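PDB 2ZWI: alpha-/beta-galactoside alpha-2,3-sialyltransferase from Photobacterium phosphoreum, which probably transfers sialic acid from a CMP-activated donor to galactosides through alpha-2,3 linkages, using a two-domain GT-B fold. Local coordinates for residues I34-R38 / Y39-D43; D140-Q143 / S144-G148; G245-T248 / A249-I253; S328-N331 / T332-N335. All blocks are in the same frame, centred on the assembly; numbering follows the deposited sequence.

Interaction 1 of 4, residues I34-R38 / Y39-D43; sequences ISWSR and YPIND
Tyr39 turns back on Trp36 at the bend that follows the strand. Its N-H gives a weak hydrogen bond to Trp36 O (3.3 Å, 148° at the hydrogen), and the two CB atoms stand 4.1 Å apart. The carbonyl of Tyr39 meets the indole at its edge, near the ring plane, with Tyr39 O 3.9 Å from Trp36 CE3. The phenol carries Arg38 O over one face, 3.4 Å from Tyr39 CG. Pro40 comes next, its CD against the carbonyl carbon of Arg38. The side chain of Arg38 comes within about 6 Å of the bound CMP. The chain is here leaving the C-terminal end of strand 31-36, part of the seven-stranded parallel sheet of one Rossmann-like half of a GT-B fold, and heading for helix 44-50. Ile41 then approaches the six-membered end of the indole. Ile41 CG1, turned anti to its own carbonyl carbon (chi1 -48°), ends 4.0 Å from Trp36 CZ3. The indole is further fixed by Ile34 CG2, 3.3 Å above the ring plane over its centre, and by a hydrogen bond from its NE1 to Gln19 OE1 of helix 14-26. Beyond Ile41, Asp43 occupies the N-cap position of helix 44-50, where OD1 accepts from Leu46 N.

Interaction 2 of 4, residues D140-Q143 / S144-G148; sequences DNIQ and SSING
Ser144 binds Asp140 O twice. Ser144 N donates to Asp140 O over 2.9 Å, and the hydroxyl Ser144 OG donates to Asp140 O over 2.7 Å. The two donors reach the carbonyl from opposite faces of its plane, each tilted about 30° out of it. OG can do this because it lies beside its own backbone N, anti to the carbonyl carbon (chi1 -58°), which folds the hydroxyl back over the preceding turn. The remaining backbone bonds are regular i to i+4 steps: Ser145 N to Asn141 O, Ile146 N to Ile142 O, and Asn147 N to Gln143 O at 2.7 Å. Apolar contact is made by Ile142 and Ile146, which lie side by side and point the same way, with Ile142 CG2 3.8 Å from Ile146 CD1. Helix 86-98 receives Ile146 on Val90 and Ile93. Ile146 is also touched by Gln143, whose chain bends at chi2 and brings Gln143 NE2 to 4.1 Å from Ile146 CG2. Helix 128-147 ends in a Schellman motif, with Gly148 at positive phi as C-prime residue and Thr149 N bonded to Ser144 O. Chemically, this last stretch of helix combines a pair of isoleucines, Ile146 of which packs on helix 86-98, with a serine hydroxyl that spends its proton on the helix's own backbone.

Interaction 3 of 4, residues G245-T248 / A249-I253; sequences GTAT and AEQQI
Thr248 and Gln251 meet where the helix begins: Gln251 N donates to Thr248 OG1 over 3.1 Å at 153°, the capping bond of an N-cap threonine. OG1 is turned to that N-H by its position between the backbone N and the carbonyl carbon (chi1 64°). Thr248 OG1 lies 3.2 Å from Gln251 CG, so the glutamine stem packs against the cap. On the inner side, Thr248 O receives two donors from Gln252. Gln252 N gives Thr248 O a weak bond of 3.3 Å. Gln252 NE2 reaches Thr248 O over 3.2 Å, just as straight at the hydrogen (163°), and from well above the carbonyl plane while the oxygen lies close to the plane of the amide. Ala247 CB packs beside this amide, 3.8 Å from Gln252 NE2. The other end of that amide, OE1, takes a hydrogen bond from Thr242 N. The outer side is looser and wet: a water 2.6 Å from Thr248 OG1 donates to Glu250 OE2, whose exposed chain runs out extended. This is an N-capped start of helix 249-259, after strand 236-240, and Gln252 ties it to the loop holding Gly241, a residue of the CMP site in this GT-B enzyme.

Interaction 4 of 4, residues S328-N331 / T332-N335; sequences SLPN and TVEN
As modelled, Leu329 and Val333 meet with their side chains at about a right angle, the isopropyl group of the valine set across the branch of the leucine. Leu329 CG lies 3.7 Å from Val333 CG1, and each leucine methyl faces a different valine methyl: Leu329 CD1 is 3.8 Å from Val333 CG1, and Leu329 CD2 is 3.8 Å from Val333 CG2. The leucine is put there by its first torsion, which holds CG anti to the backbone N (chi1 -166°). Pro330 comes in at a slant, its ring carbon CD 4.2 Å from Val333 CG1. The valine torsion is unusual, with chi1 at 15° close to eclipsed, and the same CG1 is modelled very near Pro330 O, so the rotation of this group is doubtful, and the crossing and methyl pairing share that doubt. Backbone geometry brings the three together: Pro330 to Val333 form a type I beta turn, closed by Val333 N donating to Pro330 O over 3.2 Å, at 157° and from well above the carbonyl plane. At the corner, Thr332 OG1 stands 3.8 Å from Pro330 CB. A water donates to both Asn331 O and Val333 O, 2.8 Å from each. Leu329 also touches Phe305, a residue of the CMP site, and both Leu329 and Val333 touch Val318 of strand 317-321. Chemically the turn is two-sided: its apolar side chains pack inward on the neighbouring strand and helix 305-310, whereas two of its backbone carbonyls, Asn331 O and Val333 O, are bridged by water as the chain passes into strand 334-340.

How the interactions relate
Along the chain the four contacts come in series, each made within one continuous stretch. Interactions 1 and 2 belong to the half of the molecule built on the seven-stranded parallel sheet: the first leaves strand 31-36, the second closes helix 128-147, and their centres are 29 Å apart. Interactions 3 and 4 belong to the half with the six-stranded sheet, at helix 249-259 and strand 334-340, with centres 23 Å apart. No two of them touch; the nearest atoms of interactions 1 and 4 are still about 12 Å apart. Interactions 1, 3 and 4 lie near CMP-site residues, consistent with a GT-B cleft between the halves, whereas interaction 2 lies away from the annotated sites.

Interaction 1 of 4, residues I34-R38 / Y39-D43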
loop_
_atom_site.group_PDB
_atom_site.type_symbol
_atom_site.label_atom_id
_atom_site.label_comp_id
_atom_site.label_asym_id
_atom_site.label_seq_id
_atom_site.Cartn_x
_atom_site.Cartn_y
_atom_site.Cartn_z
ATOM N N ILE A 34 8.729 -7.788 -14.686
ATOM C CA ILE A 34 8.656 -7.083 -13.410
ATOM C C ILE A 34 9.411 -5.742 -13.443
ATOM O O ILE A 34 10.554 -5.667 -13.915
ATOM C CB ILE A 34 9.215 -7.961 -12.256
ATOM C CG1 ILE A 34 8.475 -9.309 -12.166
ATOM C CG2 ILE A 34 9.126 -7.232 -10.930
ATOM C CD1 ILE A 34 9.122 -10.294 -11.198
ATOM N N SER A 35 8.770 -4.685 -12.954
ATOM C CA SER A 35 9.433 -3.400 -12.809
ATOM C C SER A 35 8.934 -2.707 -11.544
ATOM O O SER A 35 7.869 -2.077 -11.549
ATOM C CB SER A 35 9.186 -2.522 -14.032
ATOM O OG SER A 35 9.972 -1.352 -13.941
ATOM N N TRP A 36 9.714 -2.846 -10.469
ATOM C CA TRP A 36 9.394 -2.281 -9.167
ATOM C C TRP A 36 10.428 -1.214 -8.829
ATOM O O TRP A 36 11.606 -1.524 -8.663
ATOM C CB TRP A 36 9.416 -3.375 -8.082
ATOM C CG TRP A 36 8.333 -4.465 -8.182
ATOM C CD1 TRP A 36 7.015 -4.301 -8.525
ATOM C CD2 TRP A 36 8.490 -5.858 -7.870
ATOM N NE1 TRP A 36 6.350 -5.510 -8.465
ATOM C CE2 TRP A 36 7.230 -6.480 -8.064
ATOM C CE3 TRP A 36 9.575 -6.643 -7.445
ATOM C CZ2 TRP A 36 7.026 -7.853 -7.865
ATOM C CZ3 TRP A 36 9.368 -8.007 -7.235
ATOM C CH2 TRP A 36 8.098 -8.598 -7.448
ATOM N N SER A 37 9.987 0.034 -8.708
ATOM C CA SER A 37 10.888 1.160 -8.431
ATOM C C SER A 37 11.732 0.982 -7.162
ATOM O O SER A 37 12.925 1.277 -7.162
ATOM C CB SER A 37 10.098 2.480 -8.356
ATOM O OG SER A 37 9.454 2.760 -9.594
ATOM N N ARG A 38 11.113 0.490 -6.095
ATOM C CA ARG A 38 11.767 0.427 -4.785
ATOM C C ARG A 38 12.437 -0.926 -4.525
ATOM O O ARG A 38 13.125 -1.104 -3.512
ATOM C CB ARG A 38 10.766 0.748 -3.667
ATOM C CG ARG A 38 10.158 2.157 -3.712
ATOM C CD ARG A 38 11.008 3.168 -2.949
ATOM N NE ARG A 38 11.043 2.859 -1.521
ATOM C CZ ARG A 38 10.237 3.397 -0.609
ATOM N NH1 ARG A 38 9.316 4.294 -0.960
ATOM N NH2 ARG A 38 10.352 3.033 0.663
ATOM N N TYR A 39 12.234 -1.871 -5.440
ATOM C CA TYR A 39 12.767 -3.217 -5.278
ATOM C C TYR A 39 13.421 -3.766 -6.546
ATOM O O TYR A 39 12.876 -4.676 -7.164
ATOM C CB TYR A 39 11.658 -4.167 -4.786
ATOM C CG TYR A 39 11.407 -4.057 -3.308
ATOM C CD1 TYR A 39 12.209 -4.740 -2.402
ATOM C CD2 TYR A 39 10.389 -3.247 -2.812
ATOM C CE1 TYR A 39 12.001 -4.634 -1.046
ATOM C CE2 TYR A 39 10.170 -3.133 -1.444
ATOM C CZ TYR A 39 10.987 -3.827 -0.573
ATOM O OH TYR A 39 10.800 -3.737 0.782
ATOM N N PRO A 40 14.591 -3.219 -6.941
ATOM C CA PRO A 40 15.301 -3.841 -8.065
ATOM C C PRO A 40 15.818 -5.246 -7.717
ATOM O O PRO A 40 16.469 -5.438 -6.677
ATOM C CB PRO A 40 16.451 -2.861 -8.357
ATOM C CG PRO A 40 16.664 -2.118 -7.081
ATOM C CD PRO A 40 15.304 -2.031 -6.425
ATOM N N ILE A 41 15.491 -6.216 -8.568
ATOM C CA ILE A 41 15.851 -7.611 -8.348
ATOM C C ILE A 41 16.969 -7.972 -9.326
ATOM O O ILE A 41 16.743 -8.064 -10.544
ATOM C CB ILE A 41 14.638 -8.597 -8.545
ATOM C CG1 ILE A 41 13.359 -8.143 -7.801
ATOM C CG2 ILE A 41 15.033 -10.039 -8.163
ATOM C CD1 ILE A 41 13.493 -7.970 -6.280
ATOM N N ASN A 42 18.170 -8.163 -8.781
ATOM C CA ASN A 42 19.343 -8.592 -9.555
ATOM C C ASN A 42 19.683 -10.055 -9.278
ATOM O O ASN A 42 20.615 -10.608 -9.873
ATOM C CB ASN A 42 20.567 -7.721 -9.230
ATOM C CG ASN A 42 20.222 -6.249 -9.072
ATOM O OD1 ASN A 42 20.210 -5.722 -7.956
ATOM N ND2 ASN A 42 19.939 -5.576 -10.187
ATOM N N ASP A 43 18.935 -10.670 -8.363
ATOM C CA ASP A 43 19.141 -12.069 -7.994
ATOM C C ASP A 43 18.586 -12.999 -9.071
ATOM O O ASP A 43 17.377 -13.229 -9.150
ATOM C CB ASP A 43 18.498 -12.366 -6.632
ATOM C CG ASP A 43 18.695 -13.811 -6.182
ATOM O OD1 ASP A 43 19.230 -14.638 -6.957
ATOM O OD2 ASP A 43 18.299 -14.124 -5.044
#

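Interaction 2 of 4, residues D140-Q143 / S144-G148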
loop_
_atom_site.group_PDB
_atom_site.type_symbol
_atom_site.label_atom_id
_atom_site.label_comp_id
_atom_site.label_asym_id
_atom_site.label_seq_id
_atom_site.Cartn_x
_atom_site.Cartn_y
_atom_site.Cartn_z
ATOM N N ASP A 140 -15.178 6.652 -20.827
ATOM C CA ASP A 140 -14.616 7.432 -21.944
ATOM C C ASP A 140 -13.273 8.081 -21.625
ATOM O O ASP A 140 -12.411 8.147 -22.499
ATOM C CB ASP A 140 -15.601 8.514 -22.430
ATOM C CG ASP A 140 -16.642 7.983 -23.413
ATOM O OD1 ASP A 140 -16.437 6.902 -24.021
ATOM O OD2 ASP A 140 -17.677 8.668 -23.596
ATOM N N ASN A 141 -13.112 8.573 -20.392
ATOM C CA ASN A 141 -11.830 9.110 -19.905
ATOM C C ASN A 141 -10.714 8.082 -20.067
ATOM O O ASN A 141 -9.643 8.376 -20.607
ATOM C CB ASN A 141 -11.885 9.444 -18.399
ATOM C CG ASN A 141 -12.697 10.686 -18.066
ATOM O OD1 ASN A 141 -13.038 11.505 -18.933
ATOM N ND2 ASN A 141 -13.000 10.838 -16.764
ATOM N N ILE A 142 -10.974 6.877 -19.562
ATOM C CA ILE A 142 -9.990 5.791 -19.565
ATOM C C ILE A 142 -9.703 5.316 -20.991
ATOM O O ILE A 142 -8.551 5.135 -21.372
ATOM C CB ILE A 142 -10.468 4.596 -18.690
ATOM C CG1 ILE A 142 -10.625 5.023 -17.223
ATOM C CG2 ILE A 142 -9.522 3.380 -18.829
ATOM C CD1 ILE A 142 -11.567 4.142 -16.455
ATOM N N GLN A 143 -10.759 5.116 -21.774
ATOM C CA GLN A 143 -10.601 4.701 -23.156
ATOM C C GLN A 143 -9.800 5.729 -23.965
ATOM O O GLN A 143 -8.909 5.345 -24.716
ATOM C CB GLN A 143 -11.953 4.389 -23.803
ATOM C CG GLN A 143 -11.852 3.692 -25.166
ATOM C CD GLN A 143 -11.187 2.321 -25.097
ATOM O OE1 GLN A 143 -11.668 1.410 -24.416
ATOM N NE2 GLN A 143 -10.087 2.162 -25.822
ATOM N N SER A 144 -10.098 7.018 -23.786
ATOM C CA SER A 144 -9.356 8.099 -24.457
ATOM C C SER A 144 -7.866 8.112 -24.123
ATOM O O SER A 144 -7.036 8.357 -24.999
ATOM C CB SER A 144 -9.944 9.473 -24.133
ATOM O OG SER A 144 -11.303 9.553 -24.498
ATOM N N SER A 145 -7.541 7.867 -22.855
ATOM C CA SER A 145 -6.158 7.682 -22.405
ATOM C C SER A 145 -5.473 6.496 -23.070
ATOM O O SER A 145 -4.301 6.582 -23.440
ATOM C CB SER A 145 -6.107 7.497 -20.888
ATOM O OG SER A 145 -6.424 8.711 -20.238
ATOM N N ILE A 146 -6.207 5.391 -23.202
ATOM C CA ILE A 146 -5.683 4.172 -23.821
ATOM C C ILE A 146 -5.530 4.352 -25.336
ATOM O O ILE A 146 -4.573 3.862 -25.935
ATOM C CB ILE A 146 -6.572 2.945 -23.498
ATOM C CG1 ILE A 146 -6.427 2.560 -22.014
ATOM C CG2 ILE A 146 -6.249 1.777 -24.432
ATOM C CD1 ILE A 146 -7.484 1.568 -21.518
ATOM N N ASN A 147 -6.479 5.065 -25.935
ATOM C CA ASN A 147 -6.427 5.433 -27.347
ATOM C C ASN A 147 -5.321 6.436 -27.636
ATOM O O ASN A 147 -4.790 6.471 -28.745
ATOM C CB ASN A 147 -7.774 6.015 -27.808
ATOM C CG ASN A 147 -8.881 4.976 -27.838
ATOM O OD1 ASN A 147 -10.062 5.318 -27.825
ATOM N ND2 ASN A 147 -8.504 3.702 -27.881
ATOM N N GLY A 148 -5.004 7.268 -26.644
ATOM C CA GLY A 148 -3.911 8.240 -26.746
ATOM C C GLY A 148 -4.362 9.638 -27.115
ATOM O O GLY A 148 -3.587 10.424 -27.652
#

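Interaction 3 of 4, residues G245-T248 / A249-I253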
loop_
_atom_site.group_PDB
_atom_site.type_symbol
_atom_site.label_atom_id
_atom_site.label_comp_id
_atom_site.label_asym_id
_atom_site.label_seq_id
_atom_site.Cartn_x
_atom_site.Cartn_y
_atom_site.Cartn_z
ATOM N N GLY A 245 8.211 16.532 5.768
ATOM C CA GLY A 245 7.013 17.023 5.081
ATOM C C GLY A 245 5.785 17.089 5.981
ATOM O O GLY A 245 4.807 17.776 5.662
ATOM N N THR A 246 5.826 16.365 7.101
ATOM C CA THR A 246 4.697 16.281 8.040
ATOM C C THR A 246 5.053 16.821 9.425
ATOM O O THR A 246 4.238 17.519 10.050
ATOM C CB THR A 246 4.186 14.832 8.180
ATOM O OG1 THR A 246 3.662 14.381 6.925
ATOM C CG2 THR A 246 3.092 14.732 9.225
ATOM N N ALA A 247 6.252 16.493 9.909
ATOM C CA ALA A 247 6.669 16.884 11.270
ATOM C C ALA A 247 8.181 17.073 11.418
ATOM O O ALA A 247 8.976 16.533 10.645
ATOM C CB ALA A 247 6.152 15.874 12.316
ATOM N N THR A 248 8.576 17.845 12.421
ATOM C CA THR A 248 9.991 18.002 12.723
ATOM C C THR A 248 10.404 16.888 13.677
ATOM O O THR A 248 9.544 16.208 14.236
ATOM C CB THR A 248 10.272 19.358 13.376
ATOM O OG1 THR A 248 9.611 19.408 14.640
ATOM C CG2 THR A 248 9.769 20.510 12.479
ATOM N N ALA A 249 11.713 16.715 13.874
ATOM C CA ALA A 249 12.197 15.743 14.840
ATOM C C ALA A 249 11.787 16.154 16.268
ATOM O O ALA A 249 11.292 15.331 17.036
ATOM C CB ALA A 249 13.700 15.571 14.717
ATOM N N GLU A 250 11.974 17.435 16.600
ATOM C CA GLU A 250 11.558 17.982 17.899
ATOM C C GLU A 250 10.095 17.668 18.228
ATOM O O GLU A 250 9.777 17.290 19.356
ATOM C CB GLU A 250 11.786 19.503 17.941
ATOM C CG GLU A 250 11.546 20.145 19.313
ATOM C CD GLU A 250 11.641 21.671 19.289
ATOM O OE1 GLU A 250 11.926 22.275 20.358
ATOM O OE2 GLU A 250 11.431 22.265 18.202
ATOM N N GLN A 251 9.202 17.813 17.249
ATOM C CA GLN A 251 7.769 17.594 17.503
ATOM C C GLN A 251 7.485 16.128 17.833
ATOM O O GLN A 251 6.707 15.830 18.739
ATOM C CB GLN A 251 6.926 18.071 16.333
ATOM C CG GLN A 251 6.838 19.603 16.210
ATOM C CD GLN A 251 6.300 20.044 14.860
ATOM O OE1 GLN A 251 5.945 21.210 14.674
ATOM N NE2 GLN A 251 6.234 19.116 13.908
ATOM N N GLN A 252 8.157 15.222 17.121
ATOM C CA GLN A 252 8.072 13.792 17.415
ATOM C C GLN A 252 8.713 13.398 18.767
ATOM O O GLN A 252 8.182 12.542 19.479
ATOM C CB GLN A 252 8.639 12.978 16.250
ATOM C CG GLN A 252 7.732 13.076 15.009
ATOM C CD GLN A 252 8.350 12.513 13.760
ATOM O OE1 GLN A 252 8.256 11.316 13.493
ATOM N NE2 GLN A 252 8.963 13.382 12.963
ATOM N N ILE A 253 9.835 14.029 19.108
ATOM C CA ILE A 253 10.465 13.864 20.431
ATOM C C ILE A 253 9.504 14.310 21.528
ATOM O O ILE A 253 9.344 13.619 22.541
ATOM C CB ILE A 253 11.807 14.652 20.536
ATOM C CG1 ILE A 253 12.906 13.969 19.716
ATOM C CG2 ILE A 253 12.284 14.776 21.992
ATOM C CD1 ILE A 253 14.024 14.936 19.264
HETATM O O HOH W 1 9.695 21.698 15.794
#

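Interaction 4 of 4, residues S328-N331 / T332-N335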
loop_
_atom_site.group_PDB
_atom_site.type_symbol
_atom_site.label_atom_id
_atom_site.label_comp_id
_atom_site.label_asym_id
_atom_site.label_seq_id
_atom_site.Cartn_x
_atom_site.Cartn_y
_atom_site.Cartn_z
ATOM N N SER A 328 -2.849 -0.619 6.756
ATOM C CA SER A 328 -2.600 -2.053 6.557
ATOM C C SER A 328 -2.375 -2.805 7.869
ATOM O O SER A 328 -2.310 -4.040 7.887
ATOM C CB SER A 328 -1.426 -2.278 5.604
ATOM O OG SER A 328 -0.242 -1.708 6.118
ATOM N N LEU A 329 -2.255 -2.057 8.961
ATOM C CA LEU A 329 -2.024 -2.642 10.269
ATOM C C LEU A 329 -3.228 -3.484 10.686
ATOM O O LEU A 329 -4.360 -3.012 10.612
ATOM C CB LEU A 329 -1.778 -1.531 11.292
ATOM C CG LEU A 329 -1.205 -1.903 12.652
ATOM C CD1 LEU A 329 0.201 -2.443 12.507
ATOM C CD2 LEU A 329 -1.220 -0.693 13.545
ATOM N N PRO A 330 -2.993 -4.746 11.096
ATOM C CA PRO A 330 -4.112 -5.555 11.600
ATOM C C PRO A 330 -4.780 -4.910 12.816
ATOM O O PRO A 330 -4.093 -4.304 13.649
ATOM C CB PRO A 330 -3.439 -6.873 11.980
ATOM C CG PRO A 330 -2.194 -6.923 11.088
ATOM C CD PRO A 330 -1.727 -5.505 11.070
ATOM N N ASN A 331 -6.106 -5.019 12.907
ATOM C CA ASN A 331 -6.870 -4.342 13.970
ATOM C C ASN A 331 -6.737 -4.968 15.366
ATOM O O ASN A 331 -7.280 -4.441 16.334
ATOM C CB ASN A 331 -8.353 -4.162 13.571
ATOM C CG ASN A 331 -9.085 -5.487 13.346
ATOM O OD1 ASN A 331 -10.107 -5.531 12.653
ATOM N ND2 ASN A 331 -8.576 -6.559 13.928
ATOM N N THR A 332 -6.005 -6.084 15.452
ATOM C CA THR A 332 -5.647 -6.729 16.727
ATOM C C THR A 332 -4.545 -5.958 17.456
ATOM O O THR A 332 -4.380 -6.100 18.667
ATOM C CB THR A 332 -5.098 -8.159 16.501
ATOM O OG1 THR A 332 -4.119 -8.105 15.467
ATOM C CG2 THR A 332 -6.204 -9.118 16.077
ATOM N N VAL A 333 -3.755 -5.176 16.724
ATOM C CA VAL A 333 -2.766 -4.317 17.387
ATOM C C VAL A 333 -3.418 -3.015 17.868
ATOM O O VAL A 333 -4.087 -2.325 17.106
ATOM C CB VAL A 333 -1.397 -4.165 16.593
ATOM C CG1 VAL A 333 -1.510 -4.639 15.154
ATOM C CG2 VAL A 333 -0.775 -2.768 16.712
ATOM N N GLU A 334 -3.261 -2.721 19.147
ATOM C CA GLU A 334 -3.851 -1.525 19.744
ATOM C C GLU A 334 -3.225 -0.237 19.204
ATOM O O GLU A 334 -2.008 -0.087 19.213
ATOM C CB GLU A 334 -3.710 -1.574 21.262
ATOM C CG GLU A 334 -4.275 -0.329 21.975
ATOM C CD GLU A 334 -3.820 -0.200 23.425
ATOM O OE1 GLU A 334 -2.928 -0.961 23.864
ATOM O OE2 GLU A 334 -4.354 0.683 24.130
ATOM N N ASN A 335 -4.061 0.690 18.744
ATOM C CA ASN A 335 -3.601 2.017 18.343
ATOM C C ASN A 335 -3.793 3.001 19.503
ATOM O O ASN A 335 -4.925 3.324 19.847
ATOM C CB ASN A 335 -4.377 2.487 17.110
ATOM C CG ASN A 335 -3.800 3.751 16.477
ATOM O OD1 ASN A 335 -4.401 4.318 15.568
ATOM N ND2 ASN A 335 -2.649 4.198 16.953
HETATM O O HOH W 2 -6.768 -1.697 16.389
#